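Local coordinates for nucleotide-binding protein, universal stress protein UspA family (Lactobacillus plantarum, PDB 3S3T) that binds ATP in a universal stress protein fold and probably serves in the cellular response to stress, though its exact function is unknown, at residues N7-V12 with P107-I112; S15-A20 with G115-N120; R31-L36 with S82-K87; T37-V42 with H97-Y102. All coordinates share one frame; numbering follows the deposited sequence.

Interaction 1. Residues N7-V12 with P107-I112. With ATP (adenosine-5'-triphosphate), chain I.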
# COMPACT_ATOMS: atom_id res chain seq x y z
N ASN A 7 -26.35 3.84 8.54
CA ASN A 7 -26.41 2.85 7.46
C ASN A 7 -25.05 2.19 7.29
O ASN A 7 -24.18 2.76 6.65
CB ASN A 7 -26.80 3.54 6.14
CG ASN A 7 -28.22 4.04 6.14
OD1 ASN A 7 -29.13 3.27 5.89
ND2 ASN A 7 -28.41 5.33 6.41
N ILE A 8 -24.89 1.00 7.86
CA ILE A 8 -23.61 0.29 7.91
C ILE A 8 -23.54 -0.82 6.86
O ILE A 8 -24.53 -1.50 6.62
CB ILE A 8 -23.40 -0.35 9.32
CG1 ILE A 8 -23.49 0.72 10.42
CG2 ILE A 8 -22.04 -1.13 9.45
CD1 ILE A 8 -23.52 0.17 11.86
N LEU A 9 -22.37 -0.99 6.25
CA LEU A 9 -22.11 -2.01 5.27
C LEU A 9 -21.03 -2.92 5.83
O LEU A 9 -20.01 -2.45 6.35
CB LEU A 9 -21.61 -1.40 3.94
CG LEU A 9 -21.36 -2.40 2.80
CD1 LEU A 9 -22.60 -3.15 2.34
CD2 LEU A 9 -20.78 -1.64 1.63
N VAL A 10 -21.29 -4.22 5.79
CA VAL A 10 -20.30 -5.20 6.17
C VAL A 10 -20.10 -6.19 5.00
O VAL A 10 -20.86 -7.13 4.84
CB VAL A 10 -20.59 -5.90 7.52
CG1 VAL A 10 -21.97 -6.59 7.57
CG2 VAL A 10 -19.44 -6.87 7.82
N PRO A 11 -19.08 -5.93 4.17
CA PRO A 11 -18.77 -6.90 3.13
C PRO A 11 -18.19 -8.16 3.77
O PRO A 11 -17.27 -8.06 4.60
CB PRO A 11 -17.77 -6.15 2.23
CG PRO A 11 -17.93 -4.71 2.57
CD PRO A 11 -18.25 -4.73 4.05
N VAL A 12 -18.71 -9.32 3.41
CA VAL A 12 -18.13 -10.57 3.86
C VAL A 12 -17.73 -11.51 2.72
O VAL A 12 -18.43 -11.62 1.71
CB VAL A 12 -19.13 -11.35 4.75
CG1 VAL A 12 -19.34 -10.65 6.07
CG2 VAL A 12 -20.45 -11.51 4.01
N PRO A 107 -25.13 6.40 -1.01
CA PRO A 107 -24.31 7.35 -0.30
C PRO A 107 -24.72 7.55 1.15
O PRO A 107 -23.96 8.17 1.90
CB PRO A 107 -24.47 8.66 -1.11
CG PRO A 107 -25.73 8.51 -1.88
CD PRO A 107 -25.98 7.03 -2.03
N GLU A 108 -25.89 7.01 1.51
CA GLU A 108 -26.34 7.03 2.90
C GLU A 108 -25.43 6.22 3.82
O GLU A 108 -25.41 6.42 5.05
CB GLU A 108 -27.82 6.60 3.04
CG GLU A 108 -28.18 5.14 2.77
CD GLU A 108 -28.39 4.82 1.29
OE1 GLU A 108 -28.01 5.66 0.44
OE2 GLU A 108 -28.87 3.70 0.98
N ILE A 109 -24.69 5.27 3.22
CA ILE A 109 -23.83 4.39 3.95
C ILE A 109 -22.74 5.23 4.60
O ILE A 109 -22.05 6.01 3.91
CB ILE A 109 -23.28 3.25 3.05
CG1 ILE A 109 -24.37 2.19 2.83
CG2 ILE A 109 -22.04 2.61 3.64
CD1 ILE A 109 -23.98 1.22 1.75
N ASP A 110 -22.60 5.09 5.93
CA ASP A 110 -21.62 5.90 6.69
C ASP A 110 -20.62 5.14 7.51
O ASP A 110 -19.80 5.75 8.21
CB ASP A 110 -22.30 7.00 7.57
CG ASP A 110 -23.57 6.51 8.29
OD1 ASP A 110 -23.74 5.30 8.49
OD2 ASP A 110 -24.40 7.35 8.69
N LEU A 111 -20.59 3.82 7.32
CA LEU A 111 -19.53 2.96 7.82
C LEU A 111 -19.43 1.71 6.99
O LEU A 111 -20.44 1.07 6.67
CB LEU A 111 -19.83 2.51 9.26
CG LEU A 111 -18.77 1.73 10.02
CD1 LEU A 111 -17.43 2.52 10.12
CD2 LEU A 111 -19.31 1.38 11.44
N ILE A 112 -18.20 1.30 6.71
CA ILE A 112 -17.96 -0.03 6.16
C ILE A 112 -17.14 -0.79 7.19
O ILE A 112 -16.15 -0.24 7.73
CB ILE A 112 -17.19 0.05 4.83
CG1 ILE A 112 -17.93 0.89 3.77
CG2 ILE A 112 -16.95 -1.40 4.29
CD1 ILE A 112 -17.16 1.03 2.39
PG ATP I . -5.86 -11.05 -0.58
O1G ATP I . -7.16 -11.22 -1.32
O2G ATP I . -4.86 -12.11 -0.93
O3G ATP I . -5.20 -9.68 -0.69
PB ATP I . -7.27 -12.00 1.81
O1B ATP I . -6.66 -12.70 3.00
O2B ATP I . -8.18 -12.77 0.92
O3B ATP I . -6.07 -11.33 1.00
PA ATP I . -9.09 -9.73 1.76
O1A ATP I . -9.61 -10.24 0.45
O2A ATP I . -8.57 -8.36 1.74
O3A ATP I . -8.00 -10.68 2.42
O5' ATP I . -10.35 -9.84 2.80
C5' ATP I . -10.44 -8.91 3.88
C4' ATP I . -11.91 -8.59 4.18
O4' ATP I . -12.43 -8.07 2.96
C3' ATP I . -12.76 -9.80 4.50
O3' ATP I . -12.69 -10.19 5.87
C2' ATP I . -14.10 -9.30 4.03
O2' ATP I . -14.60 -8.45 5.06
C1' ATP I . -13.78 -8.48 2.79
N9 ATP I . -13.93 -9.26 1.56
C8 ATP I . -12.97 -9.99 0.91
N7 ATP I . -13.49 -10.61 -0.17
C5 ATP I . -14.79 -10.27 -0.20
C6 ATP I . -15.91 -10.61 -1.07
N6 ATP I . -15.69 -11.42 -2.12
N1 ATP I . -17.15 -10.07 -0.78
C2 ATP I . -17.30 -9.27 0.29
N3 ATP I . -16.33 -8.95 1.16
C4 ATP I . -15.08 -9.41 0.94
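Glu108 meets Asn7 where strands 7-11 and 111-115 start to run side by side, parallel neighbours in the five-stranded sheet of the universal stress protein fold. Its CG comes 3.5 Å from Asn7 CG, and the carboxylate stands at a right angle to the amide. Asn7 OD1 itself is held by Asn35 ND2. Ile109 follows, with its CG2 4.0 Å from Leu9 CB, on the side of the sheet that helix 95-105 covers.

Asp110 grips the backbone of Asn7 twice. Its N donates to Asn7 O, and its OD1 accepts from Asn7 N at 3.0 Å, on the syn side of the carboxylate and 27° out of its plane. With chi1 at 42° the carboxylate is tucked between the backbone N and the carbonyl carbon, where OD1 can turn back onto Asn7 N; OD2 is taken by Thr6 OG1. An alanine here would remove the carboxylate, and Asn7 N and Thr6 OG1 would probably each lose a partner at the start of the strand.

Leu111 carries on the pairing through its O, which receives Leu9 N at 2.9 Å. Its side chain lies with Ile8 on the side facing helix 16-32. Ile112 turns to the other side, with Leu9 and Ile109. Its CG2 meets Pro11 CD at 3.6 Å, crossing the proline nearly at a right angle, while Pro11 O accepts a 2.7 Å hydrogen bond from the ribose O2' of ATP.

Interaction 2. Residues S15-A20 with G115-N120. With ATP (adenosine-5'-triphosphate), chain I.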
# COMPACT_ATOMS: atom_id res chain seq x y z
N SER A 15 -14.65 -16.30 4.88
CA SER A 15 -13.64 -16.55 5.91
C SER A 15 -14.16 -16.35 7.32
O SER A 15 -15.14 -15.61 7.54
CB SER A 15 -12.44 -15.63 5.68
OG SER A 15 -12.84 -14.29 5.88
N ASP A 16 -13.48 -16.96 8.29
CA ASP A 16 -13.78 -16.68 9.70
C ASP A 16 -13.57 -15.21 10.02
O ASP A 16 -14.35 -14.64 10.78
CB ASP A 16 -12.92 -17.50 10.63
CG ASP A 16 -13.24 -19.01 10.57
OD1 ASP A 16 -14.25 -19.42 9.95
OD2 ASP A 16 -12.46 -19.77 11.12
N ALA A 17 -12.55 -14.59 9.42
CA ALA A 17 -12.18 -13.22 9.74
C ALA A 17 -13.33 -12.30 9.33
O ALA A 17 -13.63 -11.37 10.07
CB ALA A 17 -10.86 -12.79 9.03
N ALA A 18 -13.94 -12.56 8.18
CA ALA A 18 -15.09 -11.79 7.72
C ALA A 18 -16.31 -12.00 8.59
O ALA A 18 -17.09 -11.06 8.82
CB ALA A 18 -15.41 -12.11 6.27
N GLN A 19 -16.51 -13.22 9.08
CA GLN A 19 -17.61 -13.47 10.01
C GLN A 19 -17.42 -12.80 11.39
O GLN A 19 -18.39 -12.39 12.04
CB GLN A 19 -17.83 -14.98 10.18
CG GLN A 19 -18.90 -15.35 11.16
CD GLN A 19 -20.30 -14.86 10.80
OE1 GLN A 19 -20.58 -14.45 9.65
NE2 GLN A 19 -21.21 -14.93 11.79
N ALA A 20 -16.19 -12.71 11.86
CA ALA A 20 -15.90 -11.93 13.06
C ALA A 20 -16.23 -10.40 12.81
O ALA A 20 -16.73 -9.69 13.69
CB ALA A 20 -14.48 -12.12 13.44
N GLY A 115 -13.15 -7.37 7.72
CA GLY A 115 -12.13 -8.16 8.38
C GLY A 115 -10.77 -7.69 7.91
O GLY A 115 -10.61 -7.24 6.78
N ALA A 116 -9.76 -7.80 8.74
CA ALA A 116 -8.42 -7.46 8.28
C ALA A 116 -7.93 -8.35 7.11
O ALA A 116 -7.32 -7.85 6.15
CB ALA A 116 -7.45 -7.54 9.43
N THR A 117 -8.19 -9.65 7.21
CA THR A 117 -7.75 -10.63 6.21
C THR A 117 -8.99 -11.42 5.81
O THR A 117 -10.09 -11.19 6.36
CB THR A 117 -6.67 -11.55 6.74
OG1 THR A 117 -7.14 -12.21 7.91
CG2 THR A 117 -5.42 -10.76 7.11
N GLY A 118 -8.83 -12.28 4.82
CA GLY A 118 -9.94 -13.04 4.24
C GLY A 118 -9.54 -14.47 3.92
O GLY A 118 -8.79 -15.05 4.68
N THR A 119 -9.95 -15.01 2.79
CA THR A 119 -9.72 -16.43 2.52
C THR A 119 -8.29 -16.73 2.00
O THR A 119 -7.82 -17.85 2.17
CB THR A 119 -10.72 -17.03 1.51
OG1 THR A 119 -10.54 -16.40 0.24
CG2 THR A 119 -12.15 -16.85 1.95
N ASN A 120 -7.60 -15.76 1.38
CA ASN A 120 -6.32 -16.09 0.71
C ASN A 120 -5.03 -15.83 1.48
O ASN A 120 -4.08 -16.59 1.29
CB ASN A 120 -6.18 -15.40 -0.65
CG ASN A 120 -6.98 -16.07 -1.77
OD1 ASN A 120 -7.74 -17.02 -1.55
ND2 ASN A 120 -6.82 -15.57 -2.99
PG ATP I . -5.86 -11.05 -0.58
O1G ATP I . -7.16 -11.22 -1.32
O2G ATP I . -4.86 -12.11 -0.93
O3G ATP I . -5.20 -9.68 -0.69
PB ATP I . -7.27 -12.00 1.81
O1B ATP I . -6.66 -12.70 3.00
O2B ATP I . -8.18 -12.77 0.92
O3B ATP I . -6.07 -11.33 1.00
PA ATP I . -9.09 -9.73 1.76
O1A ATP I . -9.61 -10.24 0.45
O2A ATP I . -8.57 -8.36 1.74
O3A ATP I . -8.00 -10.68 2.42
O5' ATP I . -10.35 -9.84 2.80
C5' ATP I . -10.44 -8.91 3.88
C4' ATP I . -11.91 -8.59 4.18
O4' ATP I . -12.43 -8.07 2.96
C3' ATP I . -12.76 -9.80 4.50
O3' ATP I . -12.69 -10.19 5.87
C2' ATP I . -14.10 -9.30 4.03
O2' ATP I . -14.60 -8.45 5.06
C1' ATP I . -13.78 -8.48 2.79
N9 ATP I . -13.93 -9.26 1.56
C8 ATP I . -12.97 -9.99 0.91
N7 ATP I . -13.49 -10.61 -0.17
C5 ATP I . -14.79 -10.27 -0.20
C6 ATP I . -15.91 -10.61 -1.07
N6 ATP I . -15.69 -11.42 -2.12
N1 ATP I . -17.15 -10.07 -0.78
C2 ATP I . -17.30 -9.27 0.29
N3 ATP I . -16.33 -8.95 1.16
C4 ATP I . -15.08 -9.41 0.94
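Ala17 lays its CB against the backbone of Thr117, 3.2 Å from Thr117 O and 3.9 Å from Thr117 OG1. This is where the first turn of helix 16-32 meets the loop after strand 111-115, the glycine-rich loop that holds the ribose and phosphates of ATP in this family. No hydrogen bond joins the two segments directly.

Ser15 is the N-cap of the helix. With chi1 at 66°, OG sits between the backbone N and the carbonyl carbon and accepts from Ala18 N at 3.1 Å. The same OG lies over Gly118 CA and is also hydrogen-bonded to Asp13 OD1. Ser15 CB touches Thr119 CG2, so the cap packs on the loop on its carbon side as well.

Several backbone atoms here bind the nucleotide. Gly115 N donates to the ribose O2', and Thr117 O accepts from O3' at 2.8 Å. Gly118 N gives a 2.9 Å bond to O1B, and Asn120 N reaches O2B of the same phosphate. Ala18 CB comes 3.4 Å from O3', so the helix touches the sugar too. A CB at Gly115 or Gly118 would lie too close to ATP, consistent with glycine at both places. Lys96 of the third subunit also bonds to the nucleotide.

The helix start and the loop meet by close packing of small groups, without a direct hydrogen bond. Gly118 N and Asn120 N both donate to the beta phosphate, where they would probably help to offset its negative charge.

Interaction 3. Residues R31-L36 with S82-K87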
# COMPACT_ATOMS: atom_id res chain seq x y z
N ARG A 31 -25.91 -0.75 18.69
CA ARG A 31 -25.62 0.44 19.51
C ARG A 31 -26.10 1.76 18.94
O ARG A 31 -26.52 2.65 19.69
CB ARG A 31 -24.13 0.59 19.75
CG ARG A 31 -23.69 0.17 21.09
CD ARG A 31 -22.18 0.39 21.18
NE ARG A 31 -21.60 -0.04 22.45
CZ ARG A 31 -21.63 -1.29 22.93
NH1 ARG A 31 -22.25 -2.27 22.28
NH2 ARG A 31 -21.03 -1.56 24.09
N HIS A 32 -26.00 1.88 17.62
CA HIS A 32 -26.35 3.11 16.91
C HIS A 32 -27.78 3.05 16.38
O HIS A 32 -28.29 4.02 15.81
CB HIS A 32 -25.36 3.31 15.77
CG HIS A 32 -23.99 3.71 16.22
ND1 HIS A 32 -23.53 5.01 16.12
CD2 HIS A 32 -22.98 2.99 16.76
CE1 HIS A 32 -22.29 5.07 16.59
NE2 HIS A 32 -21.95 3.86 17.00
N GLN A 33 -28.40 1.88 16.56
CA GLN A 33 -29.67 1.56 15.96
C GLN A 33 -29.67 1.88 14.46
O GLN A 33 -30.57 2.55 13.95
CB GLN A 33 -30.81 2.24 16.71
CG GLN A 33 -31.01 1.64 18.10
CD GLN A 33 -31.65 0.28 18.07
OE1 GLN A 33 -32.84 0.16 17.86
NE2 GLN A 33 -30.87 -0.74 18.27
N ALA A 34 -28.64 1.38 13.80
CA ALA A 34 -28.38 1.68 12.40
C ALA A 34 -28.93 0.59 11.50
O ALA A 34 -29.08 -0.55 11.91
CB ALA A 34 -26.90 1.89 12.16
N ASN A 35 -29.22 0.93 10.26
CA ASN A 35 -29.51 -0.10 9.29
C ASN A 35 -28.21 -0.85 9.02
O ASN A 35 -27.11 -0.25 9.08
CB ASN A 35 -30.11 0.49 8.00
CG ASN A 35 -31.40 1.27 8.24
OD1 ASN A 35 -32.28 0.84 8.99
ND2 ASN A 35 -31.49 2.43 7.62
N LEU A 36 -28.32 -2.15 8.76
CA LEU A 36 -27.17 -2.99 8.49
C LEU A 36 -27.37 -3.75 7.19
O LEU A 36 -28.45 -4.27 6.95
CB LEU A 36 -26.91 -3.96 9.66
CG LEU A 36 -25.68 -4.87 9.60
CD1 LEU A 36 -24.41 -4.06 9.43
CD2 LEU A 36 -25.61 -5.76 10.85
N SER A 82 -30.88 -6.72 19.36
CA SER A 82 -31.71 -5.52 19.28
C SER A 82 -31.34 -4.65 18.09
O SER A 82 -31.82 -3.53 17.98
CB SER A 82 -31.64 -4.74 20.60
OG SER A 82 -30.29 -4.45 20.94
N ALA A 83 -30.53 -5.18 17.19
CA ALA A 83 -30.17 -4.50 15.96
C ALA A 83 -31.44 -4.37 15.14
O ALA A 83 -32.20 -5.31 15.06
CB ALA A 83 -29.08 -5.27 15.18
N PRO A 84 -31.68 -3.20 14.54
CA PRO A 84 -32.98 -2.98 13.90
C PRO A 84 -33.28 -3.89 12.72
O PRO A 84 -34.43 -4.24 12.53
CB PRO A 84 -32.91 -1.53 13.41
CG PRO A 84 -31.68 -0.97 13.92
CD PRO A 84 -30.90 -1.97 14.66
N ASN A 85 -32.27 -4.25 11.91
CA ASN A 85 -32.55 -5.07 10.74
C ASN A 85 -31.29 -5.66 10.09
O ASN A 85 -30.19 -5.38 10.50
CB ASN A 85 -33.30 -4.24 9.68
CG ASN A 85 -32.60 -2.95 9.35
OD1 ASN A 85 -31.42 -2.94 8.91
ND2 ASN A 85 -33.27 -1.84 9.63
N LEU A 86 -31.50 -6.46 9.05
CA LEU A 86 -30.40 -6.91 8.22
C LEU A 86 -30.96 -7.07 6.81
O LEU A 86 -31.96 -7.79 6.60
CB LEU A 86 -29.79 -8.23 8.70
CG LEU A 86 -28.60 -8.72 7.87
CD1 LEU A 86 -27.37 -7.85 8.16
CD2 LEU A 86 -28.34 -10.23 8.11
N LYS A 87 -30.33 -6.34 5.90
CA LYS A 87 -30.45 -6.59 4.48
C LYS A 87 -29.22 -7.45 4.09
O LYS A 87 -28.12 -7.21 4.56
CB LYS A 87 -30.45 -5.27 3.71
CG LYS A 87 -30.58 -5.38 2.18
CD LYS A 87 -30.20 -4.07 1.48
CE LYS A 87 -30.98 -3.92 0.16
NZ LYS A 87 -30.42 -2.89 -0.73
O HOH W 1 -29.53 -3.24 12.19
O HOH W 2 -31.09 -2.78 6.39
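Asn85 uses both ends of its amide to join the loop leading into strand 87-93 to the start of strand 35-43. ND2 donates to Asn35 OD1 at 2.9 Å. The acceptor lies almost in the amide plane of Asn85, and the two amides are turned 27° apart. OD1 accepts from Leu36 N at 3.2 Å, and water 2 donates to it as well. A chi1 of 53° turns the amide toward Asn35 and Leu36. The other end of the Asn35 amide, ND2, binds Asn7 OD1 on the next strand. A leucine in place of Asn85 would lack both polar atoms, and Asn35 OD1 and Leu36 N would probably lose these partners.

Leu36 O receives the nearly straight bond from Lys87 N at 3.0 Å, in the carbonyl plane, together with water 2. Water 1 donates to Ala34 O and accepts from Asn85 N, bridging backbones that do not pair directly. Further back, Gln33 NE2 donates to Ser82 O at 3.0 Å from above the carbonyl plane, and it also bonds to Gln30 O.

Pro84 CG rests on the Ala34 carbonyl, 3.3 Å from Ala34 O. The apolar contact is Leu36 CG with Leu86 CD1 at 3.7 Å, beside helix 16-32.

Side-chain amides and waters thus stand in for strand pairing ahead of strand 87-93. Regular backbone bonding begins only at Lys87, so the loop is probably held at this edge largely by side-chain amides and water.

Interaction 4. Residues T37-V42 with H97-Y102. With ATP (adenosine-5'-triphosphate), chain I.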
# COMPACT_ATOMS: atom_id res chain seq x y z
N THR A 37 -26.33 -3.75 6.32
CA THR A 37 -26.34 -4.55 5.10
C THR A 37 -25.08 -5.44 5.07
O THR A 37 -23.98 -4.91 5.20
CB THR A 37 -26.31 -3.65 3.86
OG1 THR A 37 -27.53 -2.88 3.83
CG2 THR A 37 -26.20 -4.49 2.55
N ALA A 38 -25.26 -6.76 4.94
CA ALA A 38 -24.16 -7.70 4.63
C ALA A 38 -24.10 -7.97 3.14
O ALA A 38 -25.14 -8.22 2.48
CB ALA A 38 -24.30 -8.99 5.40
N LEU A 39 -22.89 -7.85 2.58
CA LEU A 39 -22.69 -7.96 1.13
C LEU A 39 -21.63 -9.02 0.84
O LEU A 39 -20.50 -8.86 1.28
CB LEU A 39 -22.24 -6.63 0.54
CG LEU A 39 -21.69 -6.59 -0.90
CD1 LEU A 39 -22.79 -7.02 -1.99
CD2 LEU A 39 -21.17 -5.24 -1.19
N TYR A 40 -22.00 -10.08 0.14
CA TYR A 40 -21.01 -11.04 -0.39
C TYR A 40 -20.84 -10.83 -1.89
O TYR A 40 -21.82 -10.87 -2.65
CB TYR A 40 -21.49 -12.47 -0.14
CG TYR A 40 -20.50 -13.57 -0.50
CD1 TYR A 40 -20.25 -13.92 -1.83
CD2 TYR A 40 -19.81 -14.27 0.49
CE1 TYR A 40 -19.32 -14.90 -2.15
CE2 TYR A 40 -18.91 -15.30 0.17
CZ TYR A 40 -18.66 -15.60 -1.11
OH TYR A 40 -17.76 -16.60 -1.36
N VAL A 41 -19.60 -10.62 -2.33
CA VAL A 41 -19.35 -10.50 -3.76
C VAL A 41 -18.77 -11.77 -4.36
O VAL A 41 -17.69 -12.23 -3.97
CB VAL A 41 -18.43 -9.30 -4.09
CG1 VAL A 41 -18.42 -9.07 -5.65
CG2 VAL A 41 -18.94 -8.04 -3.41
N VAL A 42 -19.49 -12.33 -5.34
CA VAL A 42 -19.02 -13.50 -6.09
C VAL A 42 -18.04 -13.00 -7.18
O VAL A 42 -18.44 -12.32 -8.14
CB VAL A 42 -20.19 -14.25 -6.77
CG1 VAL A 42 -19.68 -15.44 -7.55
CG2 VAL A 42 -21.25 -14.68 -5.78
N HIS A 97 -13.82 -3.53 -6.07
CA HIS A 97 -14.55 -2.56 -6.89
C HIS A 97 -16.02 -2.51 -6.52
O HIS A 97 -16.58 -1.42 -6.43
CB HIS A 97 -14.47 -2.90 -8.37
CG HIS A 97 -13.07 -3.00 -8.90
ND1 HIS A 97 -12.81 -3.40 -10.20
CD2 HIS A 97 -11.87 -2.77 -8.33
CE1 HIS A 97 -11.50 -3.41 -10.40
NE2 HIS A 97 -10.91 -3.04 -9.28
N THR A 98 -16.62 -3.69 -6.33
CA THR A 98 -18.03 -3.78 -6.08
C THR A 98 -18.41 -3.15 -4.75
O THR A 98 -19.46 -2.54 -4.62
CB THR A 98 -18.52 -5.25 -6.19
OG1 THR A 98 -18.19 -5.76 -7.50
CG2 THR A 98 -20.03 -5.36 -5.95
N ILE A 99 -17.56 -3.36 -3.75
CA ILE A 99 -17.74 -2.80 -2.42
C ILE A 99 -17.66 -1.27 -2.49
O ILE A 99 -18.54 -0.56 -2.00
CB ILE A 99 -16.67 -3.37 -1.43
CG1 ILE A 99 -16.94 -4.86 -1.12
CG2 ILE A 99 -16.66 -2.53 -0.13
CD1 ILE A 99 -15.75 -5.61 -0.51
N GLU A 100 -16.63 -0.76 -3.15
CA GLU A 100 -16.51 0.69 -3.38
C GLU A 100 -17.77 1.23 -4.07
O GLU A 100 -18.36 2.25 -3.63
CB GLU A 100 -15.27 0.98 -4.26
CG GLU A 100 -15.12 2.39 -4.73
CD GLU A 100 -13.95 2.60 -5.68
OE1 GLU A 100 -13.41 1.65 -6.23
OE2 GLU A 100 -13.61 3.75 -5.90
N ASP A 101 -18.18 0.55 -5.15
CA ASP A 101 -19.28 1.03 -5.97
C ASP A 101 -20.56 1.00 -5.13
O ASP A 101 -21.42 1.87 -5.27
CB ASP A 101 -19.44 0.18 -7.23
CG ASP A 101 -18.37 0.46 -8.27
OD1 ASP A 101 -17.61 1.46 -8.13
OD2 ASP A 101 -18.27 -0.32 -9.22
N TYR A 102 -20.69 -0.02 -4.29
CA TYR A 102 -21.87 -0.18 -3.50
C TYR A 102 -21.99 1.01 -2.54
O TYR A 102 -23.07 1.58 -2.40
CB TYR A 102 -21.84 -1.50 -2.72
CG TYR A 102 -23.20 -1.86 -2.14
CD1 TYR A 102 -24.06 -2.70 -2.82
CD2 TYR A 102 -23.62 -1.33 -0.92
CE1 TYR A 102 -25.30 -3.03 -2.31
CE2 TYR A 102 -24.87 -1.65 -0.41
CZ TYR A 102 -25.71 -2.49 -1.12
OH TYR A 102 -26.95 -2.80 -0.61
PG ATP I . -5.86 -11.05 -0.58
O1G ATP I . -7.16 -11.22 -1.32
O2G ATP I . -4.86 -12.11 -0.93
O3G ATP I . -5.20 -9.68 -0.69
PB ATP I . -7.27 -12.00 1.81
O1B ATP I . -6.66 -12.70 3.00
O2B ATP I . -8.18 -12.77 0.92
O3B ATP I . -6.07 -11.33 1.00
PA ATP I . -9.09 -9.73 1.76
O1A ATP I . -9.61 -10.24 0.45
O2A ATP I . -8.57 -8.36 1.74
O3A ATP I . -8.00 -10.68 2.42
O5' ATP I . -10.35 -9.84 2.80
C5' ATP I . -10.44 -8.91 3.88
C4' ATP I . -11.91 -8.59 4.18
O4' ATP I . -12.43 -8.07 2.96
C3' ATP I . -12.76 -9.80 4.50
O3' ATP I . -12.69 -10.19 5.87
C2' ATP I . -14.10 -9.30 4.03
O2' ATP I . -14.60 -8.45 5.06
C1' ATP I . -13.78 -8.48 2.79
N9 ATP I . -13.93 -9.26 1.56
C8 ATP I . -12.97 -9.99 0.91
N7 ATP I . -13.49 -10.61 -0.17
C5 ATP I . -14.79 -10.27 -0.20
C6 ATP I . -15.91 -10.61 -1.07
N6 ATP I . -15.69 -11.42 -2.12
N1 ATP I . -17.15 -10.07 -0.78
C2 ATP I . -17.30 -9.27 0.29
N3 ATP I . -16.33 -8.95 1.16
C4 ATP I . -15.08 -9.41 0.94
O HOH W 3 -27.93 -1.20 1.57
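Strand 35-43 and helix 95-105 pack as two layers of the alpha/beta sandwich, with the adenine of ATP at one end of their interface. The strand 37-42 and helix 97-102 segments run at 141° to each other, their axes 9.4 Å apart at the closest. Thr37, Leu39 and Val41 point from the strand toward the helix.

Val41 fits against Thr98. Its CG1 lies 3.8 Å from Thr98 OG1, and its CG2 meets Thr98 CG2. The Thr98 hydroxyl is bonded to Ile94 O, back along the chain. Leu39 sends CD2 between two helix residues, 4.2 Å from Ile99 CG1 and 4.1 Å from Tyr102 CG. It approaches the tyrosine ring obliquely, the two side chains sliding past each other in opposite directions. With chi1 at -166°, Tyr102 swings its ring away from its own N and along the strand toward Thr37. There Thr37 CG2 touches Tyr102 OH, and water 3, in the plane of the ring at its edge, bridges Thr37 OG1 and that hydroxyl. Tyr102 OH also bonds to Glu89 OE1.

Val41 reads the adenine with its backbone. Its N donates to N1 at 3.0 Å, and its O accepts from N6 at 2.8 Å, nearly straight at 173°. Ile99 CD1 lies 3.8 Å from N3 of the same base.

On the strand's other side, Ala38 and Tyr40 meet helix 53-78. Strands 7-11 and 87-93 flank strand 35-43, Tyr102 also packs on Leu9, and Ile99 reaches helix 129-137.

From the N terminus, strand 7-11 closes the long loop of interaction 1 when it meets the chain again at 107-112. Helix 16-32 starts the loop of interaction 2, which closes at the end of strand 111-115 and the loop after it, so interactions 1 and 2 cross. Interactions 3 and 4 both nest inside each of these loops and cross one another, sharing strand 35-43. Interaction 1 touches interaction 3 through Asn7 and Asn35 and interaction 4 through Val12 and Leu39. Together they tie three neighbouring strands to strand 87-93 and to helices on both sides. Interactions 1, 2 and 4 all reach ATP; interaction 3 lies at the far end of the sheet.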